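Local structure of uncharacterized protein conserved in bacteria (Cupriavidus necator, 5DMH) at residues M56-T61 and A76-V81; I145-F150 and S256-G261; D166-E171 and T183-V188; K196-L201 and D224-A229. The protein catalyses the ATP-dependent phosphorylation of 3-oxo-tetronate to 3-oxo-tetronate 4-phosphate, as a member of the four-carbon acid sugar kinase family. One frame throughout, in Å; residues are numbered along the deposited sequence.

How the interactions relate
Followed from the N terminus, the four contacts show how a sugar-binding domain is assembled from contacts of very different reach along the chain. Interaction 1 comes first, closing a short loop between parallel strands 58-62 and 78-82. Interaction 2 opens next and spans 105 residues, joining the end of strand 144-147 to the turn before helix 262-268. Nested inside that span are interaction 3, which ties a small antiparallel sheet to the start of helix 187-193, and then interaction 4, which pairs strands 199-202 and 228-231. Neighbouring elements meet: Pro148 packs on Leu187, Ala146 N probably hydrogen-bonds to Ala229 O, and Val188 rests on Gly200. Interaction 1 touches none of the others.

Interaction 1: M56-T61 and A76-V81; sequences MRTVQT and ADALVV
Arg57 and Asp77 open a parallel strand pairing just before the two strands begin. The tight part of the contact is this end together with the backbone ladder that follows. The backbone N of Arg57 donates to Asp77 OD2 at 2.8 Å, meeting the carboxylate on its anti side, while Arg57 O takes two donors, Asp77 N at 2.8 Å and Ala78 N at 2.9 Å. Asp77 thus grips the strand entrance with both backbone and side chain, and its OD1 forms a salt bridge with Arg275. Beyond it the ladder continues: Val59 N reaches Ala78 O at 3.2 Å, Val80 N reaches Val59 O at 2.9 Å, and Thr61 N reaches Val80 O at the same distance.

With chi1 at -60°, Thr58 points CG2 at Val80 CG2, 3.8 Å away, and turns OG1 back to Met56 O. The selenomethionine at Met56 bends at chi3, which lays CE against Asp77 O. By contrast, the extended side chain of Arg57 leads away from the pairing at its exposed margin.

Strand 34-38 continues the sheet beyond 78-82. Helix 41-53 packs on the Thr58 and Gln60 face, and helix 90-106 meets Leu79 and Val81 on the other.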
loop_
_atom_site.group_PDB
_atom_site.type_symbol
_atom_site.label_atom_id
_atom_site.label_comp_id
_atom_site.label_asym_id
_atom_site.label_seq_id
_atom_site.Cartn_x
_atom_site.Cartn_y
_atom_site.Cartn_z
HETATM N N MSE A 56 -15.568 -9.424 -2.968
HETATM C CA MSE A 56 -16.218 -8.123 -2.742
HETATM C C MSE A 56 -15.917 -7.163 -3.888
HETATM O O MSE A 56 -14.764 -6.913 -4.190
HETATM C CB MSE A 56 -15.785 -7.492 -1.419
HETATM C CG MSE A 56 -16.396 -8.120 -0.190
HETATM SE SE MSE A 56 -15.837 -7.136 1.447
HETATM C CE MSE A 56 -17.455 -6.065 1.717
ATOM N N ARG A 57 -16.960 -6.694 -4.572
ATOM C CA ARG A 57 -16.773 -5.677 -5.596
ATOM C C ARG A 57 -16.170 -4.461 -4.894
ATOM O O ARG A 57 -16.680 -4.011 -3.878
ATOM C CB ARG A 57 -18.089 -5.316 -6.260
ATOM C CG ARG A 57 -18.613 -6.428 -7.128
ATOM C CD ARG A 57 -19.963 -6.125 -7.711
ATOM N NE ARG A 57 -20.358 -7.193 -8.620
ATOM C CZ ARG A 57 -21.569 -7.325 -9.147
ATOM N NH1 ARG A 57 -22.525 -6.456 -8.855
ATOM N NH2 ARG A 57 -21.822 -8.338 -9.961
ATOM N N THR A 58 -15.061 -3.961 -5.423
ATOM C CA THR A 58 -14.315 -2.913 -4.752
ATOM C C THR A 58 -14.004 -1.769 -5.683
ATOM O O THR A 58 -13.659 -1.996 -6.829
ATOM C CB THR A 58 -13.008 -3.471 -4.184
ATOM O OG1 THR A 58 -13.300 -4.504 -3.240
ATOM C CG2 THR A 58 -12.185 -2.384 -3.473
ATOM N N VAL A 59 -14.157 -0.541 -5.185
ATOM C CA VAL A 59 -13.699 0.645 -5.897
ATOM C C VAL A 59 -12.631 1.367 -5.071
ATOM O O VAL A 59 -12.780 1.556 -3.862
ATOM C CB VAL A 59 -14.864 1.603 -6.218
ATOM C CG1 VAL A 59 -14.331 2.966 -6.686
ATOM C CG2 VAL A 59 -15.787 0.984 -7.278
ATOM N N GLN A 60 -11.526 1.719 -5.722
ATOM C CA GLN A 60 -10.470 2.487 -5.076
ATOM C C GLN A 60 -10.605 3.941 -5.501
ATOM O O GLN A 60 -10.684 4.234 -6.696
ATOM C CB GLN A 60 -9.084 1.970 -5.463
ATOM C CG GLN A 60 -7.976 2.884 -5.017
ATOM C CD GLN A 60 -6.628 2.235 -5.119
ATOM O OE1 GLN A 60 -6.521 1.009 -5.084
ATOM N NE2 GLN A 60 -5.584 3.044 -5.240
ATOM N N THR A 61 -10.655 4.845 -4.527
ATOM C CA THR A 61 -10.705 6.266 -4.814
ATOM C C THR A 61 -9.372 6.884 -4.454
ATOM O O THR A 61 -8.684 6.420 -3.555
ATOM C CB THR A 61 -11.825 6.991 -4.018
ATOM O OG1 THR A 61 -11.540 6.931 -2.618
ATOM C CG2 THR A 61 -13.184 6.384 -4.312
ATOM N N ALA A 76 -20.643 -0.563 -5.036
ATOM C CA ALA A 76 -19.521 -1.344 -4.519
ATOM C C ALA A 76 -19.878 -2.042 -3.203
ATOM O O ALA A 76 -20.737 -1.577 -2.460
ATOM C CB ALA A 76 -18.310 -0.448 -4.313
ATOM N N ASP A 77 -19.239 -3.178 -2.943
ATOM C CA ASP A 77 -19.313 -3.818 -1.625
ATOM C C ASP A 77 -18.265 -3.225 -0.687
ATOM O O ASP A 77 -18.478 -3.144 0.532
ATOM C CB ASP A 77 -19.094 -5.324 -1.733
ATOM C CG ASP A 77 -20.051 -5.982 -2.709
ATOM O OD1 ASP A 77 -21.272 -5.722 -2.627
ATOM O OD2 ASP A 77 -19.583 -6.783 -3.546
ATOM N N ALA A 78 -17.125 -2.825 -1.250
ATOM C CA ALA A 78 -16.036 -2.274 -0.457
ATOM C C ALA A 78 -15.492 -1.057 -1.136
ATOM O O ALA A 78 -15.476 -0.999 -2.359
ATOM C CB ALA A 78 -14.897 -3.301 -0.273
ATOM N N LEU A 79 -15.056 -0.086 -0.339
ATOM C CA LEU A 79 -14.461 1.143 -0.847
ATOM C C LEU A 79 -13.099 1.276 -0.214
ATOM O O LEU A 79 -12.970 1.096 1.005
ATOM C CB LEU A 79 -15.330 2.338 -0.439
ATOM C CG LEU A 79 -16.753 2.386 -1.006
ATOM C CD1 LEU A 79 -17.539 3.496 -0.340
ATOM C CD2 LEU A 79 -16.707 2.609 -2.483
ATOM N N VAL A 80 -12.083 1.564 -1.022
ATOM C CA VAL A 80 -10.721 1.759 -0.531
ATOM C C VAL A 80 -10.240 3.163 -0.870
ATOM O O VAL A 80 -10.030 3.488 -2.038
ATOM C CB VAL A 80 -9.705 0.749 -1.139
ATOM C CG1 VAL A 80 -8.283 1.041 -0.608
ATOM C CG2 VAL A 80 -10.092 -0.703 -0.798
ATOM N N VAL A 81 -10.077 3.986 0.160
ATOM C CA VAL A 81 -9.555 5.333 -0.007
ATOM C C VAL A 81 -8.023 5.347 0.075
ATOM O O VAL A 81 -7.431 5.045 1.108
ATOM C CB VAL A 81 -10.167 6.305 1.047
ATOM C CG1 VAL A 81 -9.572 7.710 0.887
ATOM C CG2 VAL A 81 -11.685 6.321 0.951
#

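Interaction 2: I145-F150 and S256-G261; sequences IACPAF and SGIALG
Cys147 and Ile258 face each other where strand 145-147 runs out into a loop, across from a short 3-10 turn beginning at Gly257. The backbones come nearest at Phe150 and Gly257, whose CA atoms lie 4.9 Å apart. A single water bridges the two segments: it donates to Cys147 O and to Ala149 O, both at 2.7 Å, and accepts from Ile258 N at 3.0 Å. Three buried backbone groups are thereby satisfied at a place where the chains are not paired directly, an example of a water built into a fold.

Among the side chains, Ile258 carries the apolar part. Its CG1 stands anti to the backbone N (chi1 -165°), and the chain then turns at chi2 to put CD1 against Ile145 CD1 at 3.7 Å and Cys147 CB at 4.0 Å. At the other end Ser256 OG sits over one face of the Phe150 ring, offset toward the rim and 3.3 Å from CE2. That hydroxyl is also hydrogen-bonded to Asp46 OD1, which helps to fix its place above the ring.

Helix 236-245 packs against Cys147 and Ile258, helix 41-53 touches Phe150 and Ser256, and strand 155-158 lies beside Ala149 and Phe150.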
loop_
_atom_site.group_PDB
_atom_site.type_symbol
_atom_site.label_atom_id
_atom_site.label_comp_id
_atom_site.label_asym_id
_atom_site.label_seq_id
_atom_site.Cartn_x
_atom_site.Cartn_y
_atom_site.Cartn_z
ATOM N N ILE A 145 -6.992 -4.741 16.379
ATOM C CA ILE A 145 -5.768 -5.489 16.163
ATOM C C ILE A 145 -4.910 -4.755 15.139
ATOM O O ILE A 145 -5.397 -3.918 14.349
ATOM C CB ILE A 145 -6.000 -6.926 15.652
ATOM C CG1 ILE A 145 -6.782 -6.931 14.341
ATOM C CG2 ILE A 145 -6.691 -7.775 16.749
ATOM C CD1 ILE A 145 -6.758 -8.255 13.656
ATOM N N ALA A 146 -3.631 -5.104 15.154
ATOM C CA ALA A 146 -2.647 -4.589 14.226
ATOM C C ALA A 146 -1.893 -5.812 13.678
ATOM O O ALA A 146 -1.108 -6.441 14.389
ATOM C CB ALA A 146 -1.699 -3.653 14.953
ATOM N N CYS A 147 -2.171 -6.171 12.436
ATOM C CA CYS A 147 -1.613 -7.382 11.859
ATOM C C CYS A 147 -1.124 -7.164 10.450
ATOM O O CYS A 147 -1.886 -7.337 9.483
ATOM C CB CYS A 147 -2.670 -8.491 11.812
ATOM S SG CYS A 147 -1.957 -10.104 11.361
ATOM N N PRO A 148 0.157 -6.823 10.317
ATOM C CA PRO A 148 0.739 -6.691 8.971
ATOM C C PRO A 148 1.123 -8.002 8.275
ATOM O O PRO A 148 1.728 -7.938 7.210
ATOM C CB PRO A 148 1.981 -5.855 9.226
ATOM C CG PRO A 148 2.396 -6.210 10.668
ATOM C CD PRO A 148 1.084 -6.375 11.380
ATOM N N ALA A 149 0.795 -9.169 8.838
ATOM C CA ALA A 149 1.229 -10.427 8.228
ATOM C C ALA A 149 0.691 -10.627 6.796
ATOM O O ALA A 149 -0.452 -10.225 6.465
ATOM C CB ALA A 149 0.829 -11.595 9.110
ATOM N N PHE A 150 1.498 -11.293 5.971
ATOM C CA PHE A 150 1.187 -11.467 4.565
ATOM C C PHE A 150 2.005 -12.665 4.058
ATOM O O PHE A 150 3.000 -12.493 3.363
ATOM C CB PHE A 150 1.585 -10.160 3.827
ATOM C CG PHE A 150 1.037 -10.025 2.411
ATOM C CD1 PHE A 150 0.399 -11.070 1.766
ATOM C CD2 PHE A 150 1.166 -8.817 1.742
ATOM C CE1 PHE A 150 -0.089 -10.921 0.500
ATOM C CE2 PHE A 150 0.678 -8.656 0.473
ATOM C CZ PHE A 150 0.044 -9.709 -0.162
ATOM N N SER A 256 -2.683 -6.277 3.767
ATOM C CA SER A 256 -3.783 -6.801 2.988
ATOM C C SER A 256 -4.204 -8.171 3.481
ATOM O O SER A 256 -5.337 -8.558 3.274
ATOM C CB SER A 256 -3.452 -6.851 1.490
ATOM O OG SER A 256 -2.396 -7.715 1.253
ATOM N N GLY A 257 -3.293 -8.914 4.098
ATOM C CA GLY A 257 -3.606 -10.264 4.536
ATOM C C GLY A 257 -4.730 -10.322 5.547
ATOM O O GLY A 257 -5.541 -11.265 5.559
ATOM N N ILE A 258 -4.782 -9.331 6.431
ATOM C CA ILE A 258 -5.805 -9.364 7.480
ATOM C C ILE A 258 -7.222 -9.230 6.894
ATOM O O ILE A 258 -8.217 -9.524 7.572
ATOM C CB ILE A 258 -5.539 -8.315 8.564
ATOM C CG1 ILE A 258 -6.379 -8.594 9.809
ATOM C CG2 ILE A 258 -5.860 -6.897 8.081
ATOM C CD1 ILE A 258 -6.160 -9.996 10.418
ATOM N N ALA A 259 -7.318 -8.784 5.641
ATOM C CA ALA A 259 -8.622 -8.646 4.965
ATOM C C ALA A 259 -9.119 -9.930 4.338
ATOM O O ALA A 259 -10.288 -10.010 3.924
ATOM C CB ALA A 259 -8.568 -7.565 3.900
ATOM N N LEU A 260 -8.239 -10.931 4.239
ATOM C CA LEU A 260 -8.571 -12.179 3.548
ATOM C C LEU A 260 -9.946 -12.730 3.911
ATOM O O LEU A 260 -10.721 -13.159 3.034
ATOM C CB LEU A 260 -7.502 -13.236 3.861
ATOM C CG LEU A 260 -6.212 -13.081 3.063
ATOM C CD1 LEU A 260 -5.172 -14.064 3.576
ATOM C CD2 LEU A 260 -6.441 -13.328 1.579
ATOM N N GLY A 261 -10.236 -12.761 5.212
ATOM C CA GLY A 261 -11.437 -13.386 5.713
ATOM C C GLY A 261 -12.638 -12.469 5.911
ATOM O O GLY A 261 -13.676 -12.920 6.402
HETATM O O HOH W 1 -2.101 -8.174 6.945
#

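Interaction 3: D166-E171 and T183-V188; sequences DALLNE and TDASLV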
loop_
_atom_site.group_PDB
_atom_site.type_symbol
_atom_site.label_atom_id
_atom_site.label_comp_id
_atom_site.label_asym_id
_atom_site.label_seq_id
_atom_site.Cartn_x
_atom_site.Cartn_y
_atom_site.Cartn_z
ATOM N N ASP A 166 12.758 -16.131 6.593
ATOM C CA ASP A 166 13.327 -16.513 7.878
ATOM C C ASP A 166 14.151 -15.414 8.557
ATOM O O ASP A 166 14.835 -15.676 9.547
ATOM C CB ASP A 166 14.219 -17.756 7.760
ATOM C CG ASP A 166 13.466 -19.006 7.392
ATOM O OD1 ASP A 166 12.283 -19.152 7.729
ATOM O OD2 ASP A 166 14.078 -19.879 6.753
ATOM N N ALA A 167 14.087 -14.190 8.062
ATOM C CA ALA A 167 14.818 -13.092 8.696
ATOM C C ALA A 167 13.871 -12.207 9.481
ATOM O O ALA A 167 12.752 -11.951 9.059
ATOM C CB ALA A 167 15.549 -12.257 7.658
ATOM N N LEU A 168 14.348 -11.737 10.622
ATOM C CA LEU A 168 13.684 -10.669 11.363
ATOM C C LEU A 168 13.651 -9.416 10.479
ATOM O O LEU A 168 14.544 -9.199 9.618
ATOM C CB LEU A 168 14.455 -10.359 12.641
ATOM C CG LEU A 168 14.378 -11.387 13.777
ATOM C CD1 LEU A 168 15.522 -11.182 14.785
ATOM C CD2 LEU A 168 13.040 -11.307 14.427
ATOM N N LEU A 169 12.647 -8.597 10.713
ATOM C CA LEU A 169 12.423 -7.371 9.953
ATOM C C LEU A 169 13.680 -6.540 9.817
ATOM O O LEU A 169 13.972 -5.999 8.737
ATOM C CB LEU A 169 11.348 -6.529 10.641
ATOM C CG LEU A 169 10.976 -5.159 10.068
ATOM C CD1 LEU A 169 10.350 -5.356 8.690
ATOM C CD2 LEU A 169 9.995 -4.428 10.991
ATOM N N ASN A 170 14.420 -6.433 10.916
ATOM C CA ASN A 170 15.567 -5.543 10.987
ATOM C C ASN A 170 16.860 -6.155 10.434
ATOM O O ASN A 170 17.910 -5.526 10.447
ATOM C CB ASN A 170 15.765 -5.075 12.425
ATOM C CG ASN A 170 16.098 -6.225 13.361
ATOM O OD1 ASN A 170 15.470 -7.275 13.302
ATOM N ND2 ASN A 170 17.116 -6.053 14.177
ATOM N N GLU A 171 16.747 -7.362 9.913
ATOM C CA GLU A 171 17.804 -8.045 9.181
ATOM C C GLU A 171 17.322 -8.433 7.751
ATOM O O GLU A 171 17.939 -9.282 7.084
ATOM C CB GLU A 171 18.205 -9.313 9.930
ATOM C CG GLU A 171 18.892 -9.117 11.261
ATOM C CD GLU A 171 19.313 -10.470 11.874
ATOM O OE1 GLU A 171 20.386 -10.985 11.521
ATOM O OE2 GLU A 171 18.536 -11.032 12.650
ATOM N N THR A 183 14.536 -0.796 12.451
ATOM C CA THR A 183 15.657 -1.402 13.144
ATOM C C THR A 183 15.240 -2.320 14.311
ATOM O O THR A 183 16.096 -2.842 15.011
ATOM C CB THR A 183 16.632 -0.345 13.663
ATOM O OG1 THR A 183 15.963 0.504 14.594
ATOM C CG2 THR A 183 17.139 0.486 12.519
ATOM N N ASP A 184 13.938 -2.516 14.482
ATOM C CA ASP A 184 13.371 -3.280 15.614
ATOM C C ASP A 184 12.245 -4.178 15.103
ATOM O O ASP A 184 11.277 -3.692 14.555
ATOM C CB ASP A 184 12.807 -2.308 16.669
ATOM C CG ASP A 184 12.398 -3.005 17.972
ATOM O OD1 ASP A 184 12.382 -4.260 18.019
ATOM O OD2 ASP A 184 12.109 -2.283 18.955
ATOM N N ALA A 185 12.366 -5.494 15.289
ATOM C CA ALA A 185 11.372 -6.432 14.778
ATOM C C ALA A 185 10.249 -6.668 15.753
ATOM O O ALA A 185 9.265 -7.317 15.416
ATOM C CB ALA A 185 12.021 -7.770 14.406
ATOM N N SER A 186 10.397 -6.152 16.963
ATOM C CA SER A 186 9.348 -6.294 17.983
ATOM C C SER A 186 8.211 -5.265 17.780
ATOM O O SER A 186 8.314 -4.093 18.161
ATOM C CB SER A 186 9.946 -6.186 19.378
ATOM O OG SER A 186 8.916 -6.289 20.348
ATOM N N LEU A 187 7.149 -5.698 17.128
ATOM C CA LEU A 187 6.081 -4.798 16.745
ATOM C C LEU A 187 5.335 -4.237 17.957
ATOM O O LEU A 187 4.773 -3.157 17.884
ATOM C CB LEU A 187 5.088 -5.509 15.834
ATOM C CG LEU A 187 5.593 -6.035 14.494
ATOM C CD1 LEU A 187 4.432 -6.563 13.633
ATOM C CD2 LEU A 187 6.358 -4.950 13.753
ATOM N N VAL A 188 5.321 -4.971 19.071
ATOM C CA VAL A 188 4.657 -4.457 20.276
ATOM C C VAL A 188 5.399 -3.226 20.768
ATOM O O VAL A 188 4.796 -2.168 21.006
ATOM C CB VAL A 188 4.537 -5.527 21.389
ATOM C CG1 VAL A 188 4.054 -4.893 22.680
ATOM C CG2 VAL A 188 3.616 -6.622 20.947
HETATM O O HOH W 2 18.772 -3.333 14.472
#
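Leu169 and Ala185 bring their CA atoms within 5.0 Å where a 3-10 turn at 169-170 meets the loop leading to helix 187-193. The motif on the loop side is an Asx turn: Asp184 OD1 accepts from Ser186 N at 2.9 Å, from above the carboxylate plane, and Ser186 is the N-cap residue. Asp184 OD2 is engaged by Arg189 and Arg193 in salt bridges, so one carboxylate shapes the loop and links it to the helix that follows.

The Ala185 methyl is the centre of the apolar contact. Its CB lies 3.7 Å from Leu168 CD2 and 4.0 Å from Leu169 CB, and Asn170 OD1 approaches the same methyl at 3.7 Å. Leu169 sends CD2 alongside Asp184 O, while its backbone bonds with Leu162 of strand 161-164. The 3-10 turn thus follows directly from strand 167-168 and lies against the loop that leads into helix 187-193.

Asn170 closes the more open side. Its CB rests on the Thr183 carbonyl, 3.4 Å from Thr183 C, and chi1 of 64° places the amide, with OD1 toward the Ala185 methyl. Beyond this, a water accepts from Asn170 ND2 at 3.2 Å and donates to Thr183 O at 2.8 Å.

Interaction 4: K196-L201 and D224-A229; sequences KNKVGL and DGVRMA
Two parallel strands, 199-202 and 228-231, begin their pairing here at the border of the sugar-binding domain's sheet, where 199-202 is the outermost strand. Val199 is matched with Met228 and Gly200 with Ala229. The approach to the second strand follows a Schellman motif: Gly225, with positive phi, ends helix 211-223 and turns the chain toward the sheet.

Lys198 O is the first acceptor, taking Arg227 N at 2.9 Å and, more weakly, Met228 N at 3.4 Å. The next rung is cleaner, with Gly200 N donating to Met228 O at 2.8 Å (N-H...O angle 162°). Val226 packs over this glycine, its CG1 3.6 Å from Gly200 N.

At the start of the pairing, Asn197 and Arg227 meet through their side chains. Arg227 CD lies 3.9 Å from Asn197 CB, and the bend at chi3 (51°) sets where NE goes, with the guanidinium plane 62° from the amide plane. A water in the guanidinium plane, at its edge, accepts from Arg227 NE at 2.7 Å and from Asn197 ND2 at 3.1 Å. Lys198 runs CB past Gly225 O before its end turns away. On the Val199 and Met228 face, helix 187-193 packs over both side chains.

The chemistry therefore divides: backbone bonds set the register of the strands, while two donor groups that cannot bond to each other, an amide N-H and a guanidinium N-H, are reconciled by a water able to accept from both.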
loop_
_atom_site.group_PDB
_atom_site.type_symbol
_atom_site.label_atom_id
_atom_site.label_comp_id
_atom_site.label_asym_id
_atom_site.label_seq_id
_atom_site.Cartn_x
_atom_site.Cartn_y
_atom_site.Cartn_z
ATOM N N LYS A 196 -0.226 6.413 22.368
ATOM C CA LYS A 196 -0.474 6.993 23.693
ATOM C C LYS A 196 -1.044 5.978 24.698
ATOM O O LYS A 196 -0.766 6.030 25.892
ATOM C CB LYS A 196 -1.438 8.184 23.564
ATOM C CG LYS A 196 -0.920 9.298 22.692
ATOM C CD LYS A 196 -1.634 10.616 22.968
ATOM C CE LYS A 196 -1.299 11.659 21.908
ATOM N NZ LYS A 196 -2.130 11.461 20.676
ATOM N N ASN A 197 -1.809 5.037 24.174
ATOM C CA ASN A 197 -2.530 4.061 24.959
ATOM C C ASN A 197 -1.888 2.663 24.897
ATOM O O ASN A 197 -0.993 2.397 24.078
ATOM C CB ASN A 197 -3.984 4.015 24.475
ATOM C CG ASN A 197 -4.749 5.297 24.812
ATOM O OD1 ASN A 197 -4.513 5.907 25.842
ATOM N ND2 ASN A 197 -5.647 5.708 23.936
ATOM N N LYS A 198 -2.364 1.755 25.744
ATOM C CA LYS A 198 -1.691 0.483 25.922
ATOM C C LYS A 198 -1.723 -0.462 24.703
ATOM O O LYS A 198 -2.782 -0.802 24.175
ATOM C CB LYS A 198 -2.267 -0.225 27.162
ATOM C CG LYS A 198 -1.733 -1.621 27.395
ATOM C CD LYS A 198 -0.283 -1.648 27.807
ATOM C CE LYS A 198 0.137 -3.061 28.166
ATOM N NZ LYS A 198 1.548 -3.163 28.633
ATOM N N VAL A 199 -0.538 -0.888 24.263
ATOM C CA VAL A 199 -0.397 -1.862 23.172
ATOM C C VAL A 199 -0.081 -3.234 23.736
ATOM O O VAL A 199 0.745 -3.354 24.616
ATOM C CB VAL A 199 0.752 -1.471 22.193
ATOM C CG1 VAL A 199 0.974 -2.560 21.177
ATOM C CG2 VAL A 199 0.422 -0.172 21.512
ATOM N N GLY A 200 -0.787 -4.259 23.279
ATOM C CA GLY A 200 -0.552 -5.609 23.761
ATOM C C GLY A 200 -0.332 -6.589 22.612
ATOM O O GLY A 200 0.026 -6.202 21.479
ATOM N N LEU A 201 -0.562 -7.868 22.910
ATOM C CA LEU A 201 -0.293 -8.949 21.979
ATOM C C LEU A 201 -1.384 -9.992 22.013
ATOM O O LEU A 201 -1.735 -10.502 23.076
ATOM C CB LEU A 201 1.032 -9.626 22.314
ATOM C CG LEU A 201 1.453 -10.834 21.451
ATOM C CD1 LEU A 201 1.708 -10.464 20.008
ATOM C CD2 LEU A 201 2.705 -11.494 22.057
ATOM N N ASP A 224 -8.234 -6.427 30.096
ATOM C CA ASP A 224 -6.918 -6.114 30.648
ATOM C C ASP A 224 -6.504 -4.657 30.381
ATOM O O ASP A 224 -5.504 -4.186 30.931
ATOM C CB ASP A 224 -5.851 -7.011 30.020
ATOM C CG ASP A 224 -5.934 -8.465 30.467
ATOM O OD1 ASP A 224 -6.628 -8.770 31.449
ATOM O OD2 ASP A 224 -5.260 -9.309 29.807
ATOM N N GLY A 225 -7.244 -3.953 29.526
ATOM C CA GLY A 225 -6.926 -2.557 29.236
ATOM C C GLY A 225 -6.099 -2.341 27.975
ATOM O O GLY A 225 -5.629 -1.228 27.693
ATOM N N VAL A 226 -5.914 -3.394 27.206
ATOM C CA VAL A 226 -5.204 -3.289 25.940
ATOM C C VAL A 226 -6.113 -2.573 24.939
ATOM O O VAL A 226 -7.236 -2.980 24.709
ATOM C CB VAL A 226 -4.827 -4.672 25.400
ATOM C CG1 VAL A 226 -4.256 -4.573 24.008
ATOM C CG2 VAL A 226 -3.866 -5.385 26.373
ATOM N N ARG A 227 -5.627 -1.496 24.351
ATOM C CA ARG A 227 -6.431 -0.800 23.348
ATOM C C ARG A 227 -6.073 -1.146 21.908
ATOM O O ARG A 227 -6.887 -0.977 21.007
ATOM C CB ARG A 227 -6.407 0.689 23.640
ATOM C CG ARG A 227 -7.061 0.907 25.028
ATOM C CD ARG A 227 -7.369 2.340 25.328
ATOM N NE ARG A 227 -8.124 2.975 24.251
ATOM C CZ ARG A 227 -9.410 3.303 24.310
ATOM N NH1 ARG A 227 -10.142 3.053 25.389
ATOM N NH2 ARG A 227 -9.972 3.890 23.266
HETATM N N MSE A 228 -4.874 -1.668 21.701
HETATM C CA MSE A 228 -4.476 -2.183 20.407
HETATM C C MSE A 228 -3.525 -3.365 20.610
HETATM O O MSE A 228 -2.572 -3.271 21.377
HETATM C CB MSE A 228 -3.787 -1.084 19.574
HETATM C CG MSE A 228 -3.317 -1.535 18.238
HETATM SE SE MSE A 228 -3.312 0.049 17.008
HETATM C CE MSE A 228 -2.840 1.400 18.226
ATOM N N ALA A 229 -3.792 -4.463 19.926
ATOM C CA ALA A 229 -2.949 -5.653 20.048
ATOM C C ALA A 229 -2.331 -6.017 18.718
ATOM O O ALA A 229 -3.046 -6.168 17.716
ATOM C CB ALA A 229 -3.762 -6.839 20.554
HETATM O O HOH W 3 -6.992 3.828 21.912
#